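Probable GTP-binding protein EngB (Pyrococcus horikoshii, PDB 2CXX) is a probable magnesium-dependent GTPase of the EngB family, captured here with GDP, thought to be needed for normal cell division and septation. Local coordinates at residues 4-9 with 16-21; 39-42 with 47-50; 52-57 with 112-117; 100-103 with 109-112. One frame throughout, in Å; residues are numbered along the deposited sequence.

Contact 1 (4-9 with 16-21); sequences IIFAGR and TLIYRL. With GDP (guanosine-5'-diphosphate), chain D.
The ring of Phe6 is the piece that strand 3-8 offers to helix 14-22, and three aliphatic side chains of the helix take hold of it. Over one face lies Ile18, whose CG1 sits 4.2 Å from the ring centroid and 17° off the ring normal, a CH-pi contact displaced toward the CD2 side; its CD1 carries on over CG and CB. At the edge, in the ring plane, Leu17 CD2 meets Phe6 CE2 at 3.9 Å. Leu21 comes in obliquely, its CD1 3.6 Å from Phe6 CZ at the far end of the ring. With Phe6 CG anti to its own carbonyl carbon (chi1 -83°), the ring reaches out among Leu17, Ile18 and Leu21, one turn of helix. This is the strand-loop-helix of the P-loop GTPases: the strand leads into the Walker A loop at Gly8, and the helix that follows packs back on it, the short segments running roughly antiparallel with their axes at 148°. Where the helix meets the nucleotide, Thr16 holds GDP O1A twice, from its backbone N at 2.9 Å and from OG1 at 2.6 Å. Leu17 also packs on Ile171 and Leu174 of helix 171-184, and Phe6 on Val87 of strand 85-91.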
loop_
_atom_site.group_PDB
_atom_site.type_symbol
_atom_site.label_atom_id
_atom_site.label_comp_id
_atom_site.label_asym_id
_atom_site.label_seq_id
_atom_site.Cartn_x
_atom_site.Cartn_y
_atom_site.Cartn_z
ATOM N N ILE A 4 11.922 3.084 0.136
ATOM C CA ILE A 4 10.550 2.969 0.589
ATOM C C ILE A 4 9.771 2.203 -0.486
ATOM O O ILE A 4 9.796 2.553 -1.667
ATOM C CB ILE A 4 9.935 4.386 0.741
ATOM C CG1 ILE A 4 10.790 5.214 1.717
ATOM C CG2 ILE A 4 8.473 4.297 1.171
ATOM C CD1 ILE A 4 11.388 6.456 1.062
ATOM N N ILE A 5 9.120 1.110 -0.116
ATOM C CA ILE A 5 8.332 0.408 -1.131
ATOM C C ILE A 5 6.859 0.824 -0.952
ATOM O O ILE A 5 6.422 1.200 0.145
ATOM C CB ILE A 5 8.451 -1.146 -1.028
ATOM C CG1 ILE A 5 7.832 -1.690 0.268
ATOM C CG2 ILE A 5 9.917 -1.554 -1.164
ATOM C CD1 ILE A 5 7.825 -3.286 0.372
ATOM N N PHE A 6 6.166 0.893 -2.084
ATOM C CA PHE A 6 4.747 1.181 -2.134
ATOM C C PHE A 6 4.083 -0.036 -2.756
ATOM O O PHE A 6 4.568 -0.628 -3.712
ATOM C CB PHE A 6 4.397 2.427 -2.958
ATOM C CG PHE A 6 4.535 3.714 -2.197
ATOM C CD1 PHE A 6 5.812 4.235 -1.854
ATOM C CD2 PHE A 6 3.408 4.395 -1.802
ATOM C CE1 PHE A 6 5.941 5.418 -1.126
ATOM C CE2 PHE A 6 3.521 5.588 -1.056
ATOM C CZ PHE A 6 4.771 6.090 -0.722
ATOM N N ALA A 7 2.925 -0.378 -2.228
ATOM C CA ALA A 7 2.211 -1.523 -2.706
ATOM C C ALA A 7 0.722 -1.341 -2.394
ATOM O O ALA A 7 0.338 -0.590 -1.511
ATOM C CB ALA A 7 2.758 -2.786 -1.997
ATOM N N GLY A 8 -0.121 -2.002 -3.155
ATOM C CA GLY A 8 -1.562 -1.898 -2.869
ATOM C C GLY A 8 -2.387 -2.548 -3.986
ATOM O O GLY A 8 -1.868 -2.872 -5.041
ATOM N N ARG A 9 -3.660 -2.796 -3.732
ATOM C CA ARG A 9 -4.466 -3.374 -4.810
ATOM C C ARG A 9 -4.663 -2.328 -5.900
ATOM O O ARG A 9 -4.608 -1.104 -5.679
ATOM C CB ARG A 9 -5.838 -3.828 -4.247
ATOM C CG ARG A 9 -5.692 -5.034 -3.339
ATOM C CD ARG A 9 -6.996 -5.504 -2.679
ATOM N NE ARG A 9 -7.771 -4.362 -2.222
ATOM C CZ ARG A 9 -8.759 -3.776 -2.911
ATOM N NH1 ARG A 9 -9.172 -4.224 -4.089
ATOM N NH2 ARG A 9 -9.219 -2.601 -2.529
ATOM N N THR A 16 -1.651 7.849 -7.785
ATOM C CA THR A 16 -2.035 9.204 -7.389
ATOM C C THR A 16 -1.284 9.666 -6.112
ATOM O O THR A 16 -0.752 10.790 -6.026
ATOM C CB THR A 16 -3.572 9.321 -7.112
ATOM O OG1 THR A 16 -4.302 8.965 -8.299
ATOM C CG2 THR A 16 -3.924 10.784 -6.809
ATOM N N LEU A 17 -1.175 8.794 -5.130
ATOM C CA LEU A 17 -0.480 9.143 -3.878
ATOM C C LEU A 17 1.014 9.420 -4.165
ATOM O O LEU A 17 1.591 10.368 -3.672
ATOM C CB LEU A 17 -0.608 7.984 -2.867
ATOM C CG LEU A 17 0.245 8.053 -1.610
ATOM C CD1 LEU A 17 0.070 9.412 -0.900
ATOM C CD2 LEU A 17 -0.128 6.905 -0.711
ATOM N N ILE A 18 1.641 8.575 -4.974
ATOM C CA ILE A 18 3.057 8.766 -5.295
ATOM C C ILE A 18 3.276 10.095 -5.988
ATOM O O ILE A 18 4.291 10.788 -5.725
ATOM C CB ILE A 18 3.591 7.628 -6.146
ATOM C CG1 ILE A 18 3.721 6.387 -5.263
ATOM C CG2 ILE A 18 4.988 8.015 -6.714
ATOM C CD1 ILE A 18 4.069 5.113 -5.950
ATOM N N TYR A 19 2.355 10.446 -6.867
ATOM C CA TYR A 19 2.432 11.761 -7.517
ATOM C C TYR A 19 2.254 12.886 -6.487
ATOM O O TYR A 19 2.951 13.901 -6.575
ATOM C CB TYR A 19 1.349 11.863 -8.611
ATOM C CG TYR A 19 1.187 13.264 -9.140
ATOM C CD1 TYR A 19 2.225 13.887 -9.815
ATOM C CD2 TYR A 19 0.018 13.986 -8.916
ATOM C CE1 TYR A 19 2.097 15.206 -10.249
ATOM C CE2 TYR A 19 -0.097 15.316 -9.369
ATOM C CZ TYR A 19 0.945 15.883 -10.014
ATOM O OH TYR A 19 0.825 17.195 -10.399
ATOM N N ARG A 20 1.287 12.777 -5.569
ATOM C CA ARG A 20 1.144 13.828 -4.530
ATOM C C ARG A 20 2.415 14.001 -3.672
ATOM O O ARG A 20 2.802 15.122 -3.294
ATOM C CB ARG A 20 0.009 13.503 -3.585
ATOM C CG ARG A 20 -1.317 13.669 -4.170
ATOM C CD ARG A 20 -1.486 15.080 -4.702
ATOM N NE ARG A 20 -2.865 15.292 -5.103
ATOM C CZ ARG A 20 -3.361 16.483 -5.381
ATOM N NH1 ARG A 20 -2.565 17.554 -5.286
ATOM N NH2 ARG A 20 -4.629 16.601 -5.756
ATOM N N LEU A 21 3.080 12.888 -3.367
ATOM C CA LEU A 21 4.269 12.874 -2.540
ATOM C C LEU A 21 5.529 13.360 -3.263
ATOM O O LEU A 21 6.338 14.086 -2.728
ATOM C CB LEU A 21 4.531 11.420 -2.041
ATOM C CG LEU A 21 3.582 11.016 -0.887
ATOM C CD1 LEU A 21 3.842 9.517 -0.506
ATOM C CD2 LEU A 21 3.841 11.910 0.369
HETATM P PB GDP D . -3.715 2.844 -8.631
HETATM O O1B GDP D . -4.241 1.828 -9.589
HETATM O O2B GDP D . -3.838 2.326 -7.142
HETATM O O3B GDP D . -2.450 3.586 -9.008
HETATM O O3A GDP D . -4.812 3.993 -8.647
HETATM P PA GDP D . -4.969 5.468 -9.238
HETATM O O1A GDP D . -4.025 6.383 -8.563
HETATM O O2A GDP D . -4.766 5.456 -10.798
HETATM O "O5'" GDP D . -6.424 5.925 -8.745
HETATM C "C5'" GDP D . -7.411 5.045 -9.195
HETATM C "C4'" GDP D . -8.783 5.730 -9.139
HETATM O "O4'" GDP D . -9.054 6.212 -7.749
HETATM C "C3'" GDP D . -8.952 6.971 -9.946
HETATM O "O3'" GDP D . -10.096 7.264 -10.759
HETATM C "C2'" GDP D . -8.466 8.104 -9.017
HETATM O "O2'" GDP D . -9.104 9.375 -9.416
HETATM C "C1'" GDP D . -9.224 7.676 -7.757
HETATM N N9 GDP D . -8.656 8.182 -6.500
HETATM C C8 GDP D . -7.311 8.153 -6.067
HETATM N N7 GDP D . -7.220 8.679 -4.893
HETATM C C5 GDP D . -8.464 9.080 -4.484
HETATM C C6 GDP D . -8.996 9.705 -3.314
HETATM O O6 GDP D . -8.305 10.018 -2.395
HETATM N N1 GDP D . -10.363 9.957 -3.244
HETATM C C2 GDP D . -11.188 9.622 -4.280
HETATM N N2 GDP D . -12.530 9.900 -4.165
HETATM N N3 GDP D . -10.721 9.045 -5.377
HETATM C C4 GDP D . -9.376 8.761 -5.512
#

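Contact 2 (39-42 with 47-50); sequences IEIE and KIID
Lys47 curls diagonally across to an extended Glu40, the two side chains crossing at a slant on one face of a beta hairpin, strands 39-43 and 46-50, at the edge of the GTPase sheet. The lysine makes three successive bends; its CD passes 3.6 Å from Glu40 CB before NZ reaches Glu40 OE1 in a 2.6 Å salt bridge. NZ approaches that oxygen on its anti side, 28° out of the carboxylate plane. Beside them Ile49 points the same way as Glu40, with CG1 3.9 Å from Glu40 CG. The other face is largely apolar: Ile41 lies alongside Asp50 and crosses Ile48, its CD1 4.0 Å from both Asp50 CB and Ile48 CG2. Ile39 also runs side by side with Asp50. The antiparallel register has Ile39-Asp50 and Ile41-Ile48 as hydrogen-bonded pairs, with Ile41 N to Ile48 O at 2.8 Å. Asp50, predicted to contact GTP, finds the polar partners of its carboxylate outside the hairpin, in salt bridges from Arg27 NE to OD2 and from Lys14 NZ to OD1. Back on the charged face, one water joins the two strands, accepting from Lys47 NZ at 3.1 Å and donating to Glu42 OE1 at 2.6 Å.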
loop_
_atom_site.group_PDB
_atom_site.type_symbol
_atom_site.label_atom_id
_atom_site.label_comp_id
_atom_site.label_asym_id
_atom_site.label_seq_id
_atom_site.Cartn_x
_atom_site.Cartn_y
_atom_site.Cartn_z
ATOM N N ILE A 39 8.739 -0.547 -10.640
ATOM C CA ILE A 39 9.431 0.641 -11.121
ATOM C C ILE A 39 10.106 1.353 -9.959
ATOM O O ILE A 39 9.665 1.207 -8.810
ATOM C CB ILE A 39 8.461 1.626 -11.836
ATOM C CG1 ILE A 39 7.378 2.075 -10.899
ATOM C CG2 ILE A 39 7.945 1.009 -13.176
ATOM C CD1 ILE A 39 6.610 3.245 -11.503
ATOM N N GLU A 40 11.185 2.079 -10.242
ATOM C CA GLU A 40 11.908 2.864 -9.224
ATOM C C GLU A 40 11.758 4.346 -9.505
ATOM O O GLU A 40 11.861 4.829 -10.656
ATOM C CB GLU A 40 13.412 2.494 -9.192
ATOM C CG GLU A 40 13.625 1.174 -8.525
ATOM C CD GLU A 40 15.075 0.810 -8.233
ATOM O OE1 GLU A 40 15.986 1.695 -8.270
ATOM O OE2 GLU A 40 15.225 -0.390 -8.004
ATOM N N ILE A 41 11.488 5.065 -8.443
ATOM C CA ILE A 41 11.291 6.525 -8.512
ATOM C C ILE A 41 12.271 7.271 -7.585
ATOM O O ILE A 41 12.390 6.956 -6.384
ATOM C CB ILE A 41 9.806 6.853 -8.120
ATOM C CG1 ILE A 41 8.846 6.147 -9.085
ATOM C CG2 ILE A 41 9.521 8.393 -8.144
ATOM C CD1 ILE A 41 7.564 5.673 -8.331
ATOM N N GLU A 42 12.976 8.258 -8.131
ATOM C CA GLU A 42 13.831 9.075 -7.294
ATOM C C GLU A 42 12.986 10.120 -6.568
ATOM O O GLU A 42 12.260 10.887 -7.191
ATOM C CB GLU A 42 14.917 9.728 -8.130
ATOM C CG GLU A 42 15.886 8.693 -8.641
ATOM C CD GLU A 42 16.773 9.155 -9.777
ATOM O OE1 GLU A 42 17.715 8.384 -10.078
ATOM O OE2 GLU A 42 16.546 10.231 -10.367
ATOM N N LYS A 47 14.592 6.678 -2.485
ATOM C CA LYS A 47 14.134 5.900 -3.601
ATOM C C LYS A 47 12.815 5.267 -3.246
ATOM O O LYS A 47 12.734 4.659 -2.182
ATOM C CB LYS A 47 15.153 4.758 -3.825
ATOM C CG LYS A 47 14.744 3.670 -4.756
ATOM C CD LYS A 47 14.504 4.195 -6.172
ATOM C CE LYS A 47 15.691 4.947 -6.699
ATOM N NZ LYS A 47 16.765 4.019 -7.292
ATOM N N ILE A 48 11.834 5.404 -4.128
ATOM C CA ILE A 48 10.587 4.647 -3.981
ATOM C C ILE A 48 10.647 3.470 -4.976
ATOM O O ILE A 48 11.028 3.643 -6.122
ATOM C CB ILE A 48 9.357 5.528 -4.315
ATOM C CG1 ILE A 48 9.220 6.562 -3.190
ATOM C CG2 ILE A 48 8.112 4.629 -4.543
ATOM C CD1 ILE A 48 8.108 7.675 -3.341
ATOM N N ILE A 49 10.331 2.259 -4.497
ATOM C CA ILE A 49 10.243 1.108 -5.399
ATOM C C ILE A 49 8.740 0.795 -5.350
ATOM O O ILE A 49 8.175 0.470 -4.318
ATOM C CB ILE A 49 11.152 -0.051 -4.971
ATOM C CG1 ILE A 49 12.598 0.451 -4.872
ATOM C CG2 ILE A 49 11.051 -1.162 -6.024
ATOM C CD1 ILE A 49 13.582 -0.573 -4.410
ATOM N N ASP A 50 8.098 0.955 -6.487
ATOM C CA ASP A 50 6.656 0.826 -6.598
ATOM C C ASP A 50 6.223 -0.477 -7.231
ATOM O O ASP A 50 6.522 -0.728 -8.394
ATOM C CB ASP A 50 6.142 2.004 -7.437
ATOM C CG ASP A 50 4.654 1.988 -7.569
ATOM O OD1 ASP A 50 3.974 1.759 -6.544
ATOM O OD2 ASP A 50 4.165 2.212 -8.691
HETATM O O HOH W 1 18.168 5.967 -9.202
#

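Contact 3 (52-57 with 112-117); sequences PGFGFM and VEFYQF
Phe54 and Phe114 form a buried edge-to-face aromatic pair, the whole of the contact between the loop following strand 46-50 and helix 110-120. The DxxG motif of the GTPase fold starts at Asp50 on the end of that strand and finishes in the loop at Gly53, and its residues are predicted to contact GTP; Phe54 is the very next residue, in the region that corresponds to the start of switch II in related GTPases. Its ring presents the CE2-CZ edge to the face of Phe114. The planes stand at 59°, well short of perpendicular, and the centroids are 4.6 Å apart. Phe114 CG is anti to its backbone N (chi1 -165°), which places the ring beside the loop, and chi2 (68°) turns its face to Phe54. Both rings also touch Ala7 of strand 3-8, while Phe54 packs on Ile72 and Phe114 on Ile76 of helix 62-79, and in this way the pair fills the junction of strand, loop and two helices. The backbone of Phe54 is hydrogen-bonded to Ser10, which ties the same residue to the phosphate-binding loop. The fit between the rings is tight: Phe54 CZ stands 3.3 Å above the Phe114 plane, over the ring centre, and its neighbours include Phe114 CD1 at 3.3 Å and CE1 at 3.4 Å.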
loop_
_atom_site.group_PDB
_atom_site.type_symbol
_atom_site.label_atom_id
_atom_site.label_comp_id
_atom_site.label_asym_id
_atom_site.label_seq_id
_atom_site.Cartn_x
_atom_site.Cartn_y
_atom_site.Cartn_z
ATOM N N PRO A 52 3.654 -3.224 -8.840
ATOM C CA PRO A 52 2.436 -3.116 -9.650
ATOM C C PRO A 52 1.234 -3.445 -8.731
ATOM O O PRO A 52 1.338 -4.221 -7.795
ATOM C CB PRO A 52 2.633 -4.179 -10.751
ATOM C CG PRO A 52 3.813 -4.959 -10.354
ATOM C CD PRO A 52 4.645 -4.163 -9.409
ATOM N N GLY A 53 0.083 -2.848 -9.000
ATOM C CA GLY A 53 -1.091 -3.108 -8.157
ATOM C C GLY A 53 -1.460 -4.591 -8.075
ATOM O O GLY A 53 -1.397 -5.328 -9.097
ATOM N N PHE A 54 -1.869 -5.033 -6.882
ATOM C CA PHE A 54 -2.297 -6.402 -6.639
ATOM C C PHE A 54 -3.731 -6.602 -7.124
ATOM O O PHE A 54 -4.453 -5.673 -7.354
ATOM C CB PHE A 54 -2.402 -6.696 -5.131
ATOM C CG PHE A 54 -1.119 -6.526 -4.365
ATOM C CD1 PHE A 54 0.033 -7.171 -4.782
ATOM C CD2 PHE A 54 -1.132 -5.822 -3.164
ATOM C CE1 PHE A 54 1.188 -7.129 -4.007
ATOM C CE2 PHE A 54 0.007 -5.774 -2.378
ATOM C CZ PHE A 54 1.172 -6.428 -2.801
ATOM N N GLY A 55 -4.121 -7.858 -7.269
ATOM C CA GLY A 55 -5.514 -8.143 -7.565
ATOM C C GLY A 55 -5.993 -7.963 -8.977
ATOM O O GLY A 55 -5.229 -7.791 -9.899
ATOM N N PHE A 56 -7.305 -7.970 -9.094
ATOM C CA PHE A 56 -7.949 -7.887 -10.379
ATOM C C PHE A 56 -7.880 -6.558 -11.073
ATOM O O PHE A 56 -7.878 -5.451 -10.452
ATOM C CB PHE A 56 -9.405 -8.359 -10.253
ATOM C CG PHE A 56 -10.261 -7.916 -11.387
ATOM C CD1 PHE A 56 -10.835 -6.638 -11.394
ATOM C CD2 PHE A 56 -10.400 -8.728 -12.507
ATOM C CE1 PHE A 56 -11.534 -6.166 -12.519
ATOM C CE2 PHE A 56 -11.112 -8.266 -13.641
ATOM C CZ PHE A 56 -11.665 -7.005 -13.651
HETATM N N MSE A 57 -7.818 -6.681 -12.394
HETATM C CA MSE A 57 -7.819 -5.533 -13.290
HETATM C C MSE A 57 -8.371 -6.163 -14.595
HETATM O O MSE A 57 -7.905 -7.220 -15.041
HETATM C CB MSE A 57 -6.401 -5.025 -13.458
HETATM C CG MSE A 57 -6.305 -3.578 -13.870
HETATM SE SE MSE A 57 -4.529 -3.244 -14.573
HETATM C CE MSE A 57 -3.786 -2.242 -13.087
ATOM N N VAL A 112 -5.003 -8.163 3.796
ATOM C CA VAL A 112 -4.684 -8.806 5.059
ATOM C C VAL A 112 -3.449 -9.701 4.832
ATOM O O VAL A 112 -2.501 -9.677 5.601
ATOM C CB VAL A 112 -5.847 -9.672 5.469
ATOM C CG1 VAL A 112 -5.429 -10.623 6.613
ATOM C CG2 VAL A 112 -7.040 -8.808 5.851
ATOM N N GLU A 113 -3.483 -10.467 3.764
ATOM C CA GLU A 113 -2.395 -11.359 3.436
ATOM C C GLU A 113 -1.115 -10.575 3.294
ATOM O O GLU A 113 -0.069 -10.956 3.861
ATOM C CB GLU A 113 -2.674 -12.114 2.124
ATOM C CG GLU A 113 -1.616 -13.156 1.880
ATOM C CD GLU A 113 -1.705 -13.832 0.511
ATOM O OE1 GLU A 113 -0.913 -14.777 0.254
ATOM O OE2 GLU A 113 -2.539 -13.405 -0.327
ATOM N N PHE A 114 -1.175 -9.449 2.581
ATOM C CA PHE A 114 0.052 -8.681 2.363
ATOM C C PHE A 114 0.608 -7.966 3.592
ATOM O O PHE A 114 1.823 -7.975 3.824
ATOM C CB PHE A 114 -0.133 -7.662 1.231
ATOM C CG PHE A 114 1.150 -7.108 0.740
ATOM C CD1 PHE A 114 2.048 -7.902 0.072
ATOM C CD2 PHE A 114 1.469 -5.786 0.996
ATOM C CE1 PHE A 114 3.290 -7.345 -0.340
ATOM C CE2 PHE A 114 2.690 -5.219 0.592
ATOM C CZ PHE A 114 3.598 -6.021 -0.076
ATOM N N TYR A 115 -0.242 -7.354 4.376
ATOM C CA TYR A 115 0.246 -6.705 5.586
ATOM C C TYR A 115 0.871 -7.776 6.503
ATOM O O TYR A 115 1.942 -7.582 7.117
ATOM C CB TYR A 115 -0.905 -6.001 6.323
ATOM C CG TYR A 115 -0.453 -5.226 7.529
ATOM C CD1 TYR A 115 -0.317 -5.851 8.748
ATOM C CD2 TYR A 115 -0.080 -3.889 7.418
ATOM C CE1 TYR A 115 0.206 -5.182 9.873
ATOM C CE2 TYR A 115 0.431 -3.186 8.536
ATOM C CZ TYR A 115 0.566 -3.864 9.755
ATOM O OH TYR A 115 0.997 -3.244 10.897
ATOM N N GLN A 116 0.257 -8.951 6.569
ATOM C CA GLN A 116 0.824 -9.958 7.453
ATOM C C GLN A 116 2.106 -10.514 6.904
ATOM O O GLN A 116 3.024 -10.857 7.692
ATOM C CB GLN A 116 -0.187 -11.063 7.741
ATOM C CG GLN A 116 -1.343 -10.529 8.597
ATOM C CD GLN A 116 -2.408 -11.584 8.924
ATOM O OE1 GLN A 116 -2.242 -12.760 8.602
ATOM N NE2 GLN A 116 -3.488 -11.167 9.593
ATOM N N PHE A 117 2.235 -10.510 5.576
ATOM C CA PHE A 117 3.464 -10.974 4.959
ATOM C C PHE A 117 4.603 -9.989 5.334
ATOM O O PHE A 117 5.707 -10.413 5.740
ATOM C CB PHE A 117 3.260 -11.077 3.437
ATOM C CG PHE A 117 4.547 -11.097 2.625
ATOM C CD1 PHE A 117 5.376 -12.248 2.589
ATOM C CD2 PHE A 117 4.919 -9.987 1.875
ATOM C CE1 PHE A 117 6.542 -12.269 1.813
ATOM C CE2 PHE A 117 6.055 -9.985 1.105
ATOM C CZ PHE A 117 6.890 -11.120 1.048
#

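Contact 4 (100-103 with 109-112); sequences KRWE and PIDV
Glu103 gives its carboxylate to another helix, with OE2 in a salt bridge to Lys148 NZ of helix 138-149, and its aliphatic part to Pro109. The closest atoms of that second contact are Glu103 CG and Pro109 CG, 4.3 Å apart. Two consecutive helices on the flank of the GTPase domain are joined here by a short loop: helix 94-104 ends, and Pro109 takes the N-cap position of helix 110-120. Trp102 carries most of the packing. Its CB meets Pro109 CG at 3.8 Å, so the proline ring is touched from two neighbouring residues of the first helix, Trp102 and Glu103. Farther out, the indole reaches past the proline backbone, with CE3 3.6 Å from Pro109 CA, an approach oblique to the ring. A chi1 of -82° keeps Trp102 CG beside the backbone N and sends the indole toward the start of the second helix, where its six-membered ring meets Ile110 at a slant. Pro109 rests also on Ile99 of helix 94-104, and Arg105 makes a cation-pi contact with the Trp102 indole. All the contacts between the two segments are apolar, ending with Trp102 CH2 and Ile110 CG1, 4.2 Å apart at the outer end of the indole.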
loop_
_atom_site.group_PDB
_atom_site.type_symbol
_atom_site.label_atom_id
_atom_site.label_comp_id
_atom_site.label_asym_id
_atom_site.label_seq_id
_atom_site.Cartn_x
_atom_site.Cartn_y
_atom_site.Cartn_z
ATOM N N LYS A 100 -14.806 -8.532 4.171
ATOM C CA LYS A 100 -15.957 -9.318 4.626
ATOM C C LYS A 100 -16.467 -10.359 3.589
ATOM O O LYS A 100 -16.794 -11.546 3.955
ATOM C CB LYS A 100 -17.092 -8.355 5.036
ATOM C CG LYS A 100 -16.728 -7.295 6.110
ATOM C CD LYS A 100 -17.878 -6.354 6.358
ATOM C CE LYS A 100 -17.414 -5.160 7.169
ATOM N NZ LYS A 100 -18.508 -4.141 7.333
ATOM N N ARG A 101 -16.477 -9.983 2.303
ATOM C CA ARG A 101 -16.972 -10.938 1.312
ATOM C C ARG A 101 -15.962 -12.055 1.065
ATOM O O ARG A 101 -16.351 -13.207 0.817
ATOM C CB ARG A 101 -17.346 -10.272 -0.017
ATOM C CG ARG A 101 -18.298 -9.087 0.090
ATOM C CD ARG A 101 -18.800 -8.759 -1.384
ATOM N NE ARG A 101 -19.535 -7.516 -1.442
ATOM C CZ ARG A 101 -18.974 -6.321 -1.560
ATOM N NH1 ARG A 101 -17.667 -6.235 -1.649
ATOM N NH2 ARG A 101 -19.741 -5.228 -1.578
ATOM N N TRP A 102 -14.674 -11.749 1.151
ATOM C CA TRP A 102 -13.676 -12.778 0.966
ATOM C C TRP A 102 -13.690 -13.750 2.151
ATOM O O TRP A 102 -13.627 -14.984 1.960
ATOM C CB TRP A 102 -12.282 -12.114 0.797
ATOM C CG TRP A 102 -12.031 -11.632 -0.636
ATOM C CD1 TRP A 102 -12.878 -10.853 -1.416
ATOM C CD2 TRP A 102 -10.907 -11.940 -1.468
ATOM N NE1 TRP A 102 -12.343 -10.669 -2.667
ATOM C CE2 TRP A 102 -11.138 -11.327 -2.735
ATOM C CE3 TRP A 102 -9.727 -12.674 -1.282
ATOM C CZ2 TRP A 102 -10.240 -11.439 -3.784
ATOM C CZ3 TRP A 102 -8.822 -12.776 -2.351
ATOM C CH2 TRP A 102 -9.092 -12.160 -3.579
ATOM N N GLU A 103 -13.810 -13.223 3.359
ATOM C CA GLU A 103 -13.818 -14.115 4.514
ATOM C C GLU A 103 -15.048 -14.995 4.409
ATOM O O GLU A 103 -14.942 -16.183 4.673
ATOM C CB GLU A 103 -13.832 -13.354 5.831
ATOM C CG GLU A 103 -12.548 -12.551 6.115
ATOM C CD GLU A 103 -12.567 -11.937 7.525
ATOM O OE1 GLU A 103 -13.669 -11.718 8.012
ATOM O OE2 GLU A 103 -11.517 -11.672 8.132
ATOM N N PRO A 109 -8.228 -12.258 2.322
ATOM C CA PRO A 109 -8.203 -11.002 1.537
ATOM C C PRO A 109 -6.751 -10.577 1.256
ATOM O O PRO A 109 -5.859 -10.739 2.097
ATOM C CB PRO A 109 -8.899 -10.004 2.431
ATOM C CG PRO A 109 -9.754 -10.896 3.370
ATOM C CD PRO A 109 -8.854 -12.058 3.636
ATOM N N ILE A 110 -6.539 -10.049 0.051
ATOM C CA ILE A 110 -5.206 -9.617 -0.372
ATOM C C ILE A 110 -4.557 -8.618 0.618
ATOM O O ILE A 110 -3.334 -8.700 0.949
ATOM C CB ILE A 110 -5.319 -8.892 -1.726
ATOM C CG1 ILE A 110 -5.684 -9.868 -2.829
ATOM C CG2 ILE A 110 -4.025 -8.191 -2.053
ATOM C CD1 ILE A 110 -5.945 -9.168 -4.144
ATOM N N ASP A 111 -5.306 -7.639 1.050
ATOM C CA ASP A 111 -4.750 -6.635 1.956
ATOM C C ASP A 111 -4.239 -7.205 3.272
ATOM O O ASP A 111 -3.226 -6.760 3.833
ATOM C CB ASP A 111 -5.782 -5.556 2.273
ATOM C CG ASP A 111 -5.929 -4.510 1.144
ATOM O OD1 ASP A 111 -5.036 -4.328 0.297
ATOM O OD2 ASP A 111 -6.995 -3.892 1.103
ATOM N N VAL A 112 -5.003 -8.163 3.796
ATOM C CA VAL A 112 -4.684 -8.806 5.059
ATOM C C VAL A 112 -3.449 -9.701 4.832
ATOM O O VAL A 112 -2.501 -9.677 5.601
ATOM C CB VAL A 112 -5.847 -9.672 5.469
ATOM C CG1 VAL A 112 -5.429 -10.623 6.613
ATOM C CG2 VAL A 112 -7.040 -8.808 5.851
#

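In the fold
Contacts 1 and 2 are built on neighbouring strands of one sheet, their centres about 9 Å apart: Ile4 O and Ile49 N lie 2.9 Å apart in a probable hydrogen bond, and Phe6 CD1 packs on Ile48 CG2 at 3.6 Å. Strand 3-8 also leads to contact 3 through a probable hydrogen bond, Gly8 O to Phe54 N at 2.8 Å. Contacts 3 and 4 share helix 110-120, and Phe54 CB meets Ile110 CG2 at 3.8 Å. Contact 2 and contact 4 lie on opposite sides of the chain's centre, about 27 Å between centres. GDP is bound directly at contact 1; the side chain of Asp50 is about 7 Å from it, Phe54 about 9 Å and Ile110 about 12 Å.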